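Local coordinates for protein sgbp-b (Bacteroides uniformis, PDB 7K44) that probably binds xyloglucan at the bacterial cell surface, as a surface glycan-binding protein of a xyloglucan utilization locus in a gut commensal, at residues A[46-52]-A[90-96]; A[76-80]-A[97-101]; A[59-65]-A[105-111]. All blocks are in the same frame, centred on the assembly; numbering follows the deposited sequence.

Contact 1 of 3, residues A[46-52]-A[90-96]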
ATOM      1  N   GLY A  46       9.587 -12.200  34.786  1.00 27.71           N
ATOM      2  CA  GLY A  46       8.886 -11.083  35.378  1.00 24.30           C
ATOM      3  C   GLY A  46       8.242 -10.131  34.395  1.00 28.22           C
ATOM      4  O   GLY A  46       7.472  -9.266  34.824  1.00 27.92           O
ATOM      5  N   THR A  47       8.529 -10.247  33.103  1.00 25.77           N
ATOM      6  CA  THR A  47       7.909  -9.355  32.126  1.00 26.47           C
ATOM      7  C   THR A  47       6.395  -9.537  32.139  1.00 25.84           C
ATOM      8  O   THR A  47       5.910 -10.664  32.018  1.00 24.28           O
ATOM      9  CB  THR A  47       8.437  -9.652  30.724  1.00 24.81           C
ATOM     10  OG1 THR A  47       9.834  -9.350  30.678  1.00 29.57           O
ATOM     11  CG2 THR A  47       7.703  -8.791  29.698  1.00 26.30           C
ATOM     12  N   PRO A  48       5.616  -8.462  32.240  1.00 24.80           N
ATOM     13  CA  PRO A  48       4.160  -8.618  32.214  1.00 25.61           C
ATOM     14  C   PRO A  48       3.666  -8.994  30.828  1.00 25.07           C
ATOM     15  O   PRO A  48       4.142  -8.476  29.814  1.00 28.48           O
ATOM     16  CB  PRO A  48       3.646  -7.225  32.613  1.00 26.13           C
ATOM     17  CG  PRO A  48       4.812  -6.533  33.220  1.00 33.20           C
ATOM     18  CD  PRO A  48       6.025  -7.085  32.555  1.00 26.90           C
ATOM     19  N   LEU A  49       2.699  -9.910  30.795  1.00 20.53           N
ATOM     20  CA  LEU A  49       1.989 -10.255  29.572  1.00 25.73           C
ATOM     21  C   LEU A  49       0.496 -10.130  29.829  1.00 23.98           C
ATOM     22  O   LEU A  49       0.031 -10.296  30.962  1.00 25.01           O
ATOM     23  CB  LEU A  49       2.279 -11.705  29.114  1.00 27.39           C
ATOM     24  CG  LEU A  49       3.698 -12.068  28.675  1.00 28.04           C
ATOM     25  CD1 LEU A  49       4.491 -12.620  29.843  1.00 27.94           C
ATOM     26  CD2 LEU A  49       3.667 -13.096  27.549  1.00 31.10           C
ATOM     27  N   ARG A  50      -0.262  -9.860  28.765  1.00 22.04           N
ATOM     28  CA  ARG A  50      -1.716  -9.890  28.850  1.00 21.14           C
ATOM     29  C   ARG A  50      -2.265 -10.713  27.695  1.00 23.16           C
ATOM     30  O   ARG A  50      -2.070 -10.354  26.530  1.00 26.70           O
ATOM     31  CB  ARG A  50      -2.302  -8.475  28.830  1.00 24.74           C
ATOM     32  CG  ARG A  50      -3.774  -8.445  29.225  1.00 27.72           C
ATOM     33  CD  ARG A  50      -4.380  -7.048  29.055  1.00 32.44           C
ATOM     34  NE  ARG A  50      -3.824  -6.081  29.995  1.00 28.69           N
ATOM     35  CZ  ARG A  50      -4.204  -4.806  30.051  1.00 32.15           C
ATOM     36  NH1 ARG A  50      -5.137  -4.356  29.223  1.00 31.72           N
ATOM     37  NH2 ARG A  50      -3.649  -3.984  30.928  1.00 32.91           N
ATOM     38  N   ILE A  51      -2.964 -11.795  28.019  1.00 23.72           N
ATOM     39  CA  ILE A  51      -3.681 -12.562  27.008  1.00 24.60           C
ATOM     40  C   ILE A  51      -5.014 -11.881  26.731  1.00 26.79           C
ATOM     41  O   ILE A  51      -5.805 -11.651  27.652  1.00 29.50           O
ATOM     42  CB  ILE A  51      -3.900 -14.005  27.477  1.00 26.29           C
ATOM     43  CG1 ILE A  51      -2.570 -14.667  27.822  1.00 25.38           C
ATOM     44  CG2 ILE A  51      -4.650 -14.793  26.404  1.00 27.51           C
ATOM     45  CD1 ILE A  51      -2.741 -16.049  28.466  1.00 24.03           C
ATOM     46  N   VAL A  52      -5.272 -11.580  25.461  1.00 26.45           N
ATOM     47  CA  VAL A  52      -6.488 -10.893  25.030  1.00 29.22           C
ATOM     48  C   VAL A  52      -7.303 -11.851  24.174  1.00 29.75           C
ATOM     49  O   VAL A  52      -6.816 -12.354  23.156  1.00 33.37           O
ATOM     50  CB  VAL A  52      -6.161  -9.610  24.256  1.00 29.17           C
ATOM     51  CG1 VAL A  52      -7.443  -8.951  23.765  1.00 33.72           C
ATOM     52  CG2 VAL A  52      -5.371  -8.669  25.140  1.00 28.88           C
ATOM     53  N   ASP A  90     -12.167 -11.542  29.417  1.00 31.97           N
ATOM     54  CA  ASP A  90     -11.562 -11.501  28.096  1.00 31.71           C
ATOM     55  C   ASP A  90     -10.104 -11.045  28.106  1.00 25.06           C
ATOM     56  O   ASP A  90      -9.512 -10.889  27.030  1.00 31.00           O
ATOM     57  CB  ASP A  90     -12.423 -10.709  27.092  1.00 30.13           C
ATOM     58  CG  ASP A  90     -12.486  -9.216  27.396  1.00 40.84           C
ATOM     59  OD1 ASP A  90     -11.954  -8.777  28.438  1.00 36.64           O
ATOM     60  OD2 ASP A  90     -13.079  -8.479  26.577  1.00 44.78           O
ATOM     61  N   GLU A  91      -9.514 -10.844  29.284  1.00 28.59           N
ATOM     62  CA  GLU A  91      -8.110 -10.470  29.391  1.00 27.71           C
ATOM     63  C   GLU A  91      -7.518 -11.119  30.637  1.00 30.15           C
ATOM     64  O   GLU A  91      -8.106 -11.050  31.718  1.00 29.19           O
ATOM     65  CB  GLU A  91      -7.949  -8.941  29.421  1.00 26.64           C
ATOM     66  CG  GLU A  91      -8.387  -8.256  28.120  1.00 31.47           C
ATOM     67  CD  GLU A  91      -8.201  -6.746  28.114  1.00 37.71           C
ATOM     68  OE1 GLU A  91      -7.841  -6.179  29.166  1.00 35.42           O
ATOM     69  OE2 GLU A  91      -8.418  -6.124  27.045  1.00 40.04           O
ATOM     70  N   ILE A  92      -6.372 -11.783  30.478  1.00 26.94           N
ATOM     71  CA  ILE A  92      -5.674 -12.451  31.574  1.00 23.68           C
ATOM     72  C   ILE A  92      -4.288 -11.835  31.706  1.00 23.54           C
ATOM     73  O   ILE A  92      -3.531 -11.787  30.729  1.00 25.22           O
ATOM     74  CB  ILE A  92      -5.538 -13.965  31.319  1.00 25.28           C
ATOM     75  CG1 ILE A  92      -6.903 -14.624  31.133  1.00 27.06           C
ATOM     76  CG2 ILE A  92      -4.792 -14.618  32.469  1.00 26.75           C
ATOM     77  CD1 ILE A  92      -6.802 -16.036  30.558  1.00 29.93           C
ATOM     78  N   SER A  93      -3.943 -11.385  32.912  1.00 24.18           N
ATOM     79  CA  SER A  93      -2.663 -10.733  33.154  1.00 23.79           C
ATOM     80  C   SER A  93      -1.780 -11.603  34.038  1.00 20.90           C
ATOM     81  O   SER A  93      -2.259 -12.207  35.000  1.00 24.92           O
ATOM     82  CB  SER A  93      -2.868  -9.364  33.808  1.00 26.35           C
ATOM     83  OG  SER A  93      -3.447  -8.462  32.876  1.00 27.86           O
ATOM     84  N   PHE A  94      -0.488 -11.650  33.718  1.00 23.86           N
ATOM     85  CA  PHE A  94       0.475 -12.348  34.565  1.00 22.96           C
ATOM     86  C   PHE A  94       1.886 -11.902  34.210  1.00 22.31           C
ATOM     87  O   PHE A  94       2.128 -11.352  33.137  1.00 21.81           O
ATOM     88  CB  PHE A  94       0.355 -13.874  34.428  1.00 23.56           C
ATOM     89  CG  PHE A  94       0.679 -14.393  33.053  1.00 23.12           C
ATOM     90  CD1 PHE A  94      -0.303 -14.476  32.080  1.00 27.32           C
ATOM     91  CD2 PHE A  94       1.970 -14.788  32.735  1.00 23.53           C
ATOM     92  CE1 PHE A  94      -0.005 -14.949  30.807  1.00 27.46           C
ATOM     93  CE2 PHE A  94       2.278 -15.264  31.465  1.00 23.76           C
ATOM     94  CZ  PHE A  94       1.287 -15.353  30.501  1.00 27.14           C
ATOM     95  N   ASN A  95       2.823 -12.196  35.111  1.00 25.38           N
ATOM     96  CA  ASN A  95       4.237 -11.918  34.888  1.00 24.49           C
ATOM     97  C   ASN A  95       4.937 -13.196  34.432  1.00 22.91           C
ATOM     98  O   ASN A  95       4.636 -14.284  34.931  1.00 26.75           O
ATOM     99  CB  ASN A  95       4.885 -11.393  36.171  1.00 26.87           C
ATOM    100  CG  ASN A  95       4.295 -10.065  36.606  1.00 28.59           C
ATOM    101  OD1 ASN A  95       3.810  -9.295  35.777  1.00 29.32           O
ATOM    102  ND2 ASN A  95       4.308  -9.807  37.904  1.00 32.48           N
ATOM    103  N   ALA A  96       5.854 -13.058  33.474  1.00 23.24           N
ATOM    104  CA  ALA A  96       6.462 -14.231  32.857  1.00 25.30           C
ATOM    105  C   ALA A  96       7.184 -15.062  33.910  1.00 23.78           C
ATOM    106  O   ALA A  96       7.995 -14.517  34.672  1.00 26.80           O
ATOM    107  CB  ALA A  96       7.466 -13.805  31.792  1.00 25.45           C
TER
HETATM  108  O   HOH W   1      -2.078  -6.002  32.282  1.00 35.88           O
HETATM  109  O   HOH W   2      -6.295  -4.723  26.310  1.00 44.90           O

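Contact 2 of 3, residues A[76-80]-A[97-101]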
ATOM      1  N   VAL A  76       2.972 -29.445  30.043  1.00 28.93           N
ATOM      2  CA  VAL A  76       3.005 -28.210  30.823  1.00 25.61           C
ATOM      3  C   VAL A  76       4.466 -27.839  31.044  1.00 30.03           C
ATOM      4  O   VAL A  76       5.045 -28.136  32.095  1.00 34.62           O
ATOM      5  CB  VAL A  76       2.249 -28.385  32.155  1.00 29.57           C
ATOM      6  CG1 VAL A  76       2.227 -27.077  32.942  1.00 30.89           C
ATOM      7  CG2 VAL A  76       0.841 -28.831  31.895  1.00 27.45           C
ATOM      8  N   SER A  77       5.076 -27.197  30.047  1.00 26.28           N
ATOM      9  CA  SER A  77       6.508 -26.913  30.097  1.00 26.26           C
ATOM     10  C   SER A  77       6.843 -25.874  31.165  1.00 29.81           C
ATOM     11  O   SER A  77       7.788 -26.051  31.944  1.00 31.03           O
ATOM     12  CB  SER A  77       7.012 -26.472  28.720  1.00 30.42           C
ATOM     13  OG  SER A  77       6.634 -27.397  27.706  1.00 29.65           O
ATOM     14  N   VAL A  78       6.105 -24.767  31.196  1.00 27.31           N
ATOM     15  CA  VAL A  78       6.257 -23.737  32.224  1.00 27.90           C
ATOM     16  C   VAL A  78       4.853 -23.276  32.594  1.00 28.09           C
ATOM     17  O   VAL A  78       4.180 -22.629  31.784  1.00 27.58           O
ATOM     18  CB  VAL A  78       7.097 -22.538  31.752  1.00 33.79           C
ATOM     19  CG1 VAL A  78       7.601 -21.752  32.950  1.00 36.20           C
ATOM     20  CG2 VAL A  78       8.253 -22.978  30.879  1.00 38.35           C
ATOM     21  N   GLU A  79       4.415 -23.588  33.814  1.00 26.47           N
ATOM     22  CA  GLU A  79       3.084 -23.194  34.238  1.00 25.74           C
ATOM     23  C   GLU A  79       3.093 -21.762  34.771  1.00 26.61           C
ATOM     24  O   GLU A  79       4.080 -21.292  35.344  1.00 28.77           O
ATOM     25  CB  GLU A  79       2.545 -24.134  35.319  1.00 27.72           C
ATOM     26  CG  GLU A  79       1.104 -23.828  35.686  1.00 28.00           C
ATOM     27  CD  GLU A  79       0.450 -24.863  36.576  1.00 33.39           C
ATOM     28  OE1 GLU A  79       1.172 -25.695  37.171  1.00 31.12           O
ATOM     29  OE2 GLU A  79      -0.795 -24.821  36.685  1.00 33.81           O
ATOM     30  N   VAL A  80       1.980 -21.070  34.559  1.00 25.37           N
ATOM     31  CA  VAL A  80       1.713 -19.773  35.170  1.00 23.91           C
ATOM     32  C   VAL A  80       0.737 -20.023  36.315  1.00 25.65           C
ATOM     33  O   VAL A  80      -0.437 -20.339  36.087  1.00 27.71           O
ATOM     34  CB  VAL A  80       1.140 -18.795  34.137  1.00 23.36           C
ATOM     35  CG1 VAL A  80       0.812 -17.461  34.797  1.00 26.35           C
ATOM     36  CG2 VAL A  80       2.120 -18.594  32.985  1.00 26.97           C
ATOM     37  N   PRO A  97       6.938 -16.369  33.973  1.00 24.73           N
ATOM     38  CA  PRO A  97       7.658 -17.216  34.932  1.00 27.43           C
ATOM     39  C   PRO A  97       9.124 -17.366  34.556  1.00 28.03           C
ATOM     40  O   PRO A  97       9.541 -17.109  33.424  1.00 29.85           O
ATOM     41  CB  PRO A  97       6.925 -18.560  34.842  1.00 30.28           C
ATOM     42  CG  PRO A  97       6.274 -18.544  33.489  1.00 38.08           C
ATOM     43  CD  PRO A  97       5.922 -17.113  33.213  1.00 25.48           C
ATOM     44  N   ALA A  98       9.917 -17.777  35.547  1.00 31.66           N
ATOM     45  CA  ALA A  98      11.314 -18.089  35.290  1.00 33.68           C
ATOM     46  C   ALA A  98      11.428 -19.354  34.440  1.00 31.89           C
ATOM     47  O   ALA A  98      10.529 -20.202  34.407  1.00 32.32           O
ATOM     48  CB  ALA A  98      12.074 -18.268  36.604  1.00 33.48           C
ATOM     49  N   GLY A  99      12.550 -19.466  33.735  1.00 33.53           N
ATOM     50  CA  GLY A  99      12.786 -20.627  32.896  1.00 33.06           C
ATOM     51  C   GLY A  99      11.874 -20.701  31.698  1.00 36.97           C
ATOM     52  O   GLY A  99      11.492 -21.800  31.278  1.00 36.57           O
ATOM     53  N   LEU A 100      11.511 -19.552  31.137  1.00 32.34           N
ATOM     54  CA  LEU A 100      10.559 -19.512  30.040  1.00 33.05           C
ATOM     55  C   LEU A 100      11.140 -20.139  28.779  1.00 33.09           C
ATOM     56  O   LEU A 100      12.306 -19.926  28.435  1.00 37.51           O
ATOM     57  CB  LEU A 100      10.180 -18.059  29.765  1.00 33.45           C
ATOM     58  CG  LEU A 100       9.020 -17.831  28.803  1.00 33.31           C
ATOM     59  CD1 LEU A 100       7.810 -18.635  29.223  1.00 33.69           C
ATOM     60  CD2 LEU A 100       8.699 -16.350  28.756  1.00 34.26           C
ATOM     61  N   ILE A 101      10.306 -20.912  28.082  1.00 33.52           N
ATOM     62  CA  ILE A 101      10.716 -21.493  26.811  1.00 30.68           C
ATOM     63  C   ILE A 101      10.999 -20.386  25.794  1.00 36.44           C
ATOM     64  O   ILE A 101      10.493 -19.261  25.892  1.00 32.06           O
ATOM     65  CB  ILE A 101       9.634 -22.449  26.291  1.00 37.20           C
ATOM     66  CG1 ILE A 101       8.347 -21.680  26.005  1.00 38.31           C
ATOM     67  CG2 ILE A 101       9.376 -23.565  27.295  1.00 41.03           C
ATOM     68  CD1 ILE A 101       7.304 -22.486  25.284  1.00 40.97           C
TER

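Contact 3 of 3, residues A[59-65]-A[105-111]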
ATOM      1  N   ILE A  59     -11.249 -20.923  34.181  1.00 46.27           N
ATOM      2  CA  ILE A  59      -9.853 -21.213  33.880  1.00 44.41           C
ATOM      3  C   ILE A  59      -9.344 -22.250  34.860  1.00 39.84           C
ATOM      4  O   ILE A  59      -9.472 -22.098  36.082  1.00 43.08           O
ATOM      5  CB  ILE A  59      -8.998 -19.942  33.978  1.00 39.29           C
ATOM      6  CG1 ILE A  59      -9.432 -18.903  32.952  1.00 41.80           C
ATOM      7  CG2 ILE A  59      -7.513 -20.292  33.817  1.00 39.93           C
ATOM      8  CD1 ILE A  59      -8.751 -17.572  33.160  1.00 41.81           C
ATOM      9  N   GLN A  60      -8.755 -23.311  34.333  1.00 41.20           N
ATOM     10  CA  GLN A  60      -8.134 -24.319  35.178  1.00 38.61           C
ATOM     11  C   GLN A  60      -6.620 -24.249  35.176  1.00 40.81           C
ATOM     12  O   GLN A  60      -5.998 -24.435  36.224  1.00 41.01           O
ATOM     13  CB  GLN A  60      -8.632 -25.713  34.785  1.00 45.01           C
ATOM     14  CG  GLN A  60     -10.151 -25.802  34.903  1.00 52.54           C
ATOM     15  CD  GLN A  60     -10.749 -26.985  34.185  1.00 62.38           C
ATOM     16  OE1 GLN A  60     -10.136 -27.565  33.289  1.00 63.20           O
ATOM     17  NE2 GLN A  60     -11.966 -27.351  34.575  1.00 66.16           N
ATOM     18  N   ARG A  61      -6.010 -23.933  34.037  1.00 31.13           N
ATOM     19  CA  ARG A  61      -4.567 -23.784  33.974  1.00 33.52           C
ATOM     20  C   ARG A  61      -4.209 -22.753  32.919  1.00 29.11           C
ATOM     21  O   ARG A  61      -4.941 -22.557  31.948  1.00 33.14           O
ATOM     22  CB  ARG A  61      -3.885 -25.105  33.609  1.00 36.34           C
ATOM     23  CG  ARG A  61      -3.469 -25.907  34.799  1.00 47.24           C
ATOM     24  CD  ARG A  61      -2.821 -27.223  34.407  1.00 43.51           C
ATOM     25  NE  ARG A  61      -3.277 -28.297  35.286  1.00 45.00           N
ATOM     26  CZ  ARG A  61      -3.056 -28.333  36.598  1.00 46.48           C
ATOM     27  NH1 ARG A  61      -2.365 -27.362  37.197  1.00 40.84           N
ATOM     28  NH2 ARG A  61      -3.520 -29.348  37.317  1.00 50.55           N
ATOM     29  N   VAL A  62      -3.073 -22.096  33.133  1.00 28.44           N
ATOM     30  CA  VAL A  62      -2.416 -21.277  32.124  1.00 27.17           C
ATOM     31  C   VAL A  62      -0.975 -21.750  32.061  1.00 26.57           C
ATOM     32  O   VAL A  62      -0.316 -21.870  33.100  1.00 26.81           O
ATOM     33  CB  VAL A  62      -2.484 -19.779  32.483  1.00 25.77           C
ATOM     34  CG1 VAL A  62      -1.739 -18.942  31.441  1.00 24.25           C
ATOM     35  CG2 VAL A  62      -3.929 -19.335  32.591  1.00 30.56           C
ATOM     36  N   TYR A  63      -0.489 -22.057  30.862  1.00 23.30           N
ATOM     37  CA  TYR A  63       0.869 -22.585  30.793  1.00 22.21           C
ATOM     38  C   TYR A  63       1.462 -22.366  29.409  1.00 23.73           C
ATOM     39  O   TYR A  63       0.738 -22.259  28.416  1.00 25.43           O
ATOM     40  CB  TYR A  63       0.929 -24.074  31.172  1.00 23.36           C
ATOM     41  CG  TYR A  63       0.123 -25.003  30.283  1.00 26.82           C
ATOM     42  CD1 TYR A  63      -1.230 -25.220  30.514  1.00 26.12           C
ATOM     43  CD2 TYR A  63       0.720 -25.675  29.219  1.00 29.28           C
ATOM     44  CE1 TYR A  63      -1.972 -26.071  29.708  1.00 29.90           C
ATOM     45  CE2 TYR A  63      -0.014 -26.526  28.408  1.00 28.30           C
ATOM     46  CZ  TYR A  63      -1.357 -26.722  28.654  1.00 32.57           C
ATOM     47  OH  TYR A  63      -2.092 -27.564  27.846  1.00 34.63           O
ATOM     48  N   PHE A  64       2.793 -22.295  29.372  1.00 24.10           N
ATOM     49  CA  PHE A  64       3.555 -22.353  28.136  1.00 24.47           C
ATOM     50  C   PHE A  64       3.919 -23.803  27.850  1.00 24.08           C
ATOM     51  O   PHE A  64       4.209 -24.580  28.772  1.00 27.21           O
ATOM     52  CB  PHE A  64       4.843 -21.540  28.269  1.00 25.41           C
ATOM     53  CG  PHE A  64       4.620 -20.062  28.491  1.00 23.99           C
ATOM     54  CD1 PHE A  64       4.428 -19.556  29.768  1.00 23.47           C
ATOM     55  CD2 PHE A  64       4.628 -19.177  27.420  1.00 23.50           C
ATOM     56  CE1 PHE A  64       4.241 -18.184  29.977  1.00 23.44           C
ATOM     57  CE2 PHE A  64       4.438 -17.808  27.621  1.00 24.70           C
ATOM     58  CZ  PHE A  64       4.242 -17.320  28.906  1.00 23.06           C
ATOM     59  N   THR A  65       3.896 -24.162  26.571  1.00 24.96           N
ATOM     60  CA  THR A  65       4.192 -25.520  26.130  1.00 22.49           C
ATOM     61  C   THR A  65       5.126 -25.469  24.930  1.00 25.92           C
ATOM     62  O   THR A  65       5.087 -24.534  24.127  1.00 27.14           O
ATOM     63  CB  THR A  65       2.916 -26.303  25.785  1.00 25.12           C
ATOM     64  OG1 THR A  65       3.258 -27.668  25.487  1.00 26.30           O
ATOM     65  CG2 THR A  65       2.187 -25.718  24.595  1.00 25.20           C
ATOM     66  N   SER A 105       3.884 -22.533  22.473  1.00 23.77           N
ATOM     67  CA  SER A 105       2.531 -22.016  22.527  1.00 24.88           C
ATOM     68  C   SER A 105       2.221 -21.586  23.952  1.00 23.27           C
ATOM     69  O   SER A 105       2.789 -22.106  24.919  1.00 25.56           O
ATOM     70  CB  SER A 105       1.473 -23.029  22.049  1.00 27.62           C
ATOM     71  OG  SER A 105       1.786 -23.561  20.763  1.00 29.44           O
ATOM     72  N   LEU A 106       1.330 -20.604  24.069  1.00 25.77           N
ATOM     73  CA  LEU A 106       0.754 -20.211  25.350  1.00 24.35           C
ATOM     74  C   LEU A 106      -0.685 -20.700  25.387  1.00 23.43           C
ATOM     75  O   LEU A 106      -1.444 -20.462  24.440  1.00 26.34           O
ATOM     76  CB  LEU A 106       0.805 -18.692  25.500  1.00 24.37           C
ATOM     77  CG  LEU A 106       0.199 -18.070  26.752  1.00 23.46           C
ATOM     78  CD1 LEU A 106       0.727 -18.715  28.042  1.00 25.69           C
ATOM     79  CD2 LEU A 106       0.481 -16.579  26.749  1.00 26.69           C
ATOM     80  N   VAL A 107      -1.052 -21.401  26.462  1.00 24.28           N
ATOM     81  CA  VAL A 107      -2.319 -22.120  26.538  1.00 25.52           C
ATOM     82  C   VAL A 107      -3.146 -21.619  27.716  1.00 29.40           C
ATOM     83  O   VAL A 107      -2.627 -21.440  28.824  1.00 27.79           O
ATOM     84  CB  VAL A 107      -2.084 -23.639  26.680  1.00 25.65           C
ATOM     85  CG1 VAL A 107      -3.398 -24.374  26.541  1.00 29.95           C
ATOM     86  CG2 VAL A 107      -1.065 -24.120  25.653  1.00 28.64           C
ATOM     87  N   VAL A 108      -4.443 -21.430  27.478  1.00 28.95           N
ATOM     88  CA  VAL A 108      -5.431 -21.226  28.533  1.00 28.44           C
ATOM     89  C   VAL A 108      -6.355 -22.435  28.512  1.00 33.90           C
ATOM     90  O   VAL A 108      -7.124 -22.626  27.561  1.00 33.05           O
ATOM     91  CB  VAL A 108      -6.229 -19.933  28.335  1.00 35.55           C
ATOM     92  CG1 VAL A 108      -7.282 -19.791  29.434  1.00 30.66           C
ATOM     93  CG2 VAL A 108      -5.305 -18.731  28.305  1.00 31.58           C
ATOM     94  N   GLU A 109      -6.287 -23.250  29.559  1.00 32.65           N
ATOM     95  CA  GLU A 109      -7.094 -24.457  29.687  1.00 32.34           C
ATOM     96  C   GLU A 109      -8.267 -24.137  30.609  1.00 36.66           C
ATOM     97  O   GLU A 109      -8.072 -23.866  31.799  1.00 34.80           O
ATOM     98  CB  GLU A 109      -6.227 -25.579  30.252  1.00 36.25           C
ATOM     99  CG  GLU A 109      -6.900 -26.935  30.350  1.00 41.91           C
ATOM    100  CD  GLU A 109      -6.019 -27.965  31.039  1.00 46.61           C
ATOM    101  OE1 GLU A 109      -4.904 -28.228  30.542  1.00 47.83           O
ATOM    102  OE2 GLU A 109      -6.439 -28.507  32.083  1.00 56.75           O
ATOM    103  N   CYS A 110      -9.481 -24.158  30.060  1.00 36.85           N
ATOM    104  CA  CYS A 110     -10.708 -23.897  30.802  1.00 43.54           C
ATOM    105  C   CYS A 110     -11.527 -25.182  30.903  1.00 48.72           C
ATOM    106  O   CYS A 110     -11.186 -26.213  30.318  1.00 52.65           O
ATOM    107  CB  CYS A 110     -11.532 -22.810  30.113  1.00 38.76           C
ATOM    108  SG  CYS A 110     -10.737 -21.190  29.999  1.00 42.61           S
ATOM    109  N   TYR A 111     -12.635 -25.098  31.645  1.00 54.99           N
ATOM    110  CA  TYR A 111     -13.511 -26.254  31.821  1.00 56.86           C
ATOM    111  C   TYR A 111     -14.093 -26.711  30.488  1.00 55.13           C
ATOM    112  O   TYR A 111     -14.051 -27.901  30.153  1.00 55.61           O
ATOM    113  CB  TYR A 111     -14.631 -25.898  32.798  1.00 58.66           C
ATOM    114  CG  TYR A 111     -15.484 -27.072  33.222  1.00 66.16           C
ATOM    115  CD1 TYR A 111     -15.056 -27.939  34.220  1.00 70.94           C
ATOM    116  CD2 TYR A 111     -16.720 -27.310  32.629  1.00 65.66           C
ATOM    117  CE1 TYR A 111     -15.829 -29.012  34.614  1.00 69.94           C
ATOM    118  CE2 TYR A 111     -17.501 -28.384  33.018  1.00 71.35           C
ATOM    119  CZ  TYR A 111     -17.049 -29.231  34.012  1.00 76.78           C
ATOM    120  OH  TYR A 111     -17.818 -30.302  34.408  1.00 85.00           O
TER
HETATM  121  O   HOH W   3      -4.142 -29.915  33.217  0.50 41.49           O
HETATM  122  O   HOH W   4      -4.618 -27.926  27.703  1.00 41.89           O

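Contact 1 of 3, residues A[46-52]-A[90-96]
The carbonyl oxygen of F94 takes the backbone N-H of L49 in an almost straight bond (N to O 2.8 Å, 174° at the hydrogen), and the CA-H of P48 leans on the same oxygen. I92 O accepts I51 N at 2.8 Å and has R50 CA 3.2 Å away. P48, lacking an N-H, falls at a non-hydrogen-bonded pair, where strand 91-95 asks for none. On the inner face L49, I51, I92 and F94 form an apolar layer, packed against L106 and V108. The F94 ring stands between the two arms of its own backbone (chi1 64°), which turns it toward the neighbouring strand: L49 CB lies over one face near the rim, while I51 CD1 meets CE1 at the edge (3.8 Å). L49 CD1 also reaches A96 CB at 3.7 Å. The long charged chains of R50 and E91 suit the solvent-facing side: a bend at chi3 brings R50 NH1 to E91 OE1 in a long salt bridge of 3.3 Å, the guanidinium and carboxylate planes 35° apart. One water joins R50 NE to S93 OG, and another links NH1, weakly, with E91 OE2. This antiparallel pair is the centre of one sheet of an immunoglobulin-like beta-sandwich.

Contact 2 of 3, residues A[76-80]-A[97-101]
V78 stands in the curve of the loop 97-101, its two methyls divided between the loop's ends. The setting is a classic beta bulge at the edge of an immunoglobulin-like sandwich: S77 and V78 both face F64 of the adjacent strand, and the loop leading from one sheet to the other packs beside them. With CG1 of V78 anti to the backbone N (chi1 -161°), that methyl slants across the ring of P97, touching CG at 3.5 Å, whereas CG2 looks to the far end. There V78 and I101 run past one another in opposite directions, CG2 to CG2 at 3.8 Å, and I101 CG2 brushes S77 CB. V80 meets P97 at about a right angle, V80 CG2 4.1 Å from P97 CD. Beta-branched valine suits an extended strand, and its two methyls let V78 touch P97 and I101 at once; proline adds a rigid apolar face to the loop. G99 takes a positive phi (68°), easily reached by glycine, in the bend between A98 and L100. No hydrogen bond spans the segments; S77 OG accepts from T66 N, and E79 OE2 salt-bridges R61 NH1. V78 CG2 lies 3.5 Å from the carbonyl O of G99.

Contact 3 of 3, residues A[59-65]-A[105-111]
S105 and T65 start the ladder as a hydrogen-bonded pair, each N-H given to the other's carbonyl, with S105 CB against T65 CG2. S105 OG turns to A67, T65 OG1 to P75 and A67. L106 CD1, on the other face, sits over the centre of the F64 ring, 3.8 Å from the centroid in a CH-pi contact; leucine's branched end readily offers one methyl's C-H bonds to the ring. V107 returns to the side of Y63, whose CG lies between backbone N and carbonyl carbon (chi1 61°), laying the ring alongside the valine: V107 CB lies over one face, displaced toward the rim, 3.9 Å from the centroid, a second CH-pi contact. V108 shares the interior face with V62 and I59, as expected mid-sheet in an immunoglobulin-like sandwich. At E109 the register slips by one residue: its carbonyl O accepts both Q60 N at 2.7 Å and R61 N at 3.0 Å, a classic beta bulge. Extended E109 (CG anti to the backbone N, chi1 -176°) brings its carboxylate near R61 NE and Y63 OH, and waters join OE2 to the first, OE1 to the second; R61 also pairs with E79. C110 SG packs 4.0 Å from I59 CG1.

All three contacts belong to the N-terminal sandwich domain, their centres 11 to 13 Å apart. The segments come in the order 46-52, 59-65, 76-80, 90-96, 97-101, 105-111. Contact 1 holds the middle of the sheet 33-39, 48-54, 91-95, 84-85; contact 3 the middle of the facing sheet, 78-80, 59-65, 103-110, 114-120. Inward side chains meet between them: I92 CD1 rests on I59 CD1 at 3.6 Å. Contact 2, nested within the span of contact 3, lets the loop after 91-95 cover edge strand 78-80, and F94 CG meets V80 CG1 at 3.5 Å. The crossed order ties both sheets into one sandwich, apart from the calcium-bearing, probably xyloglucan-binding, region. A similar strand order recurs in the following IPT/TIG domain.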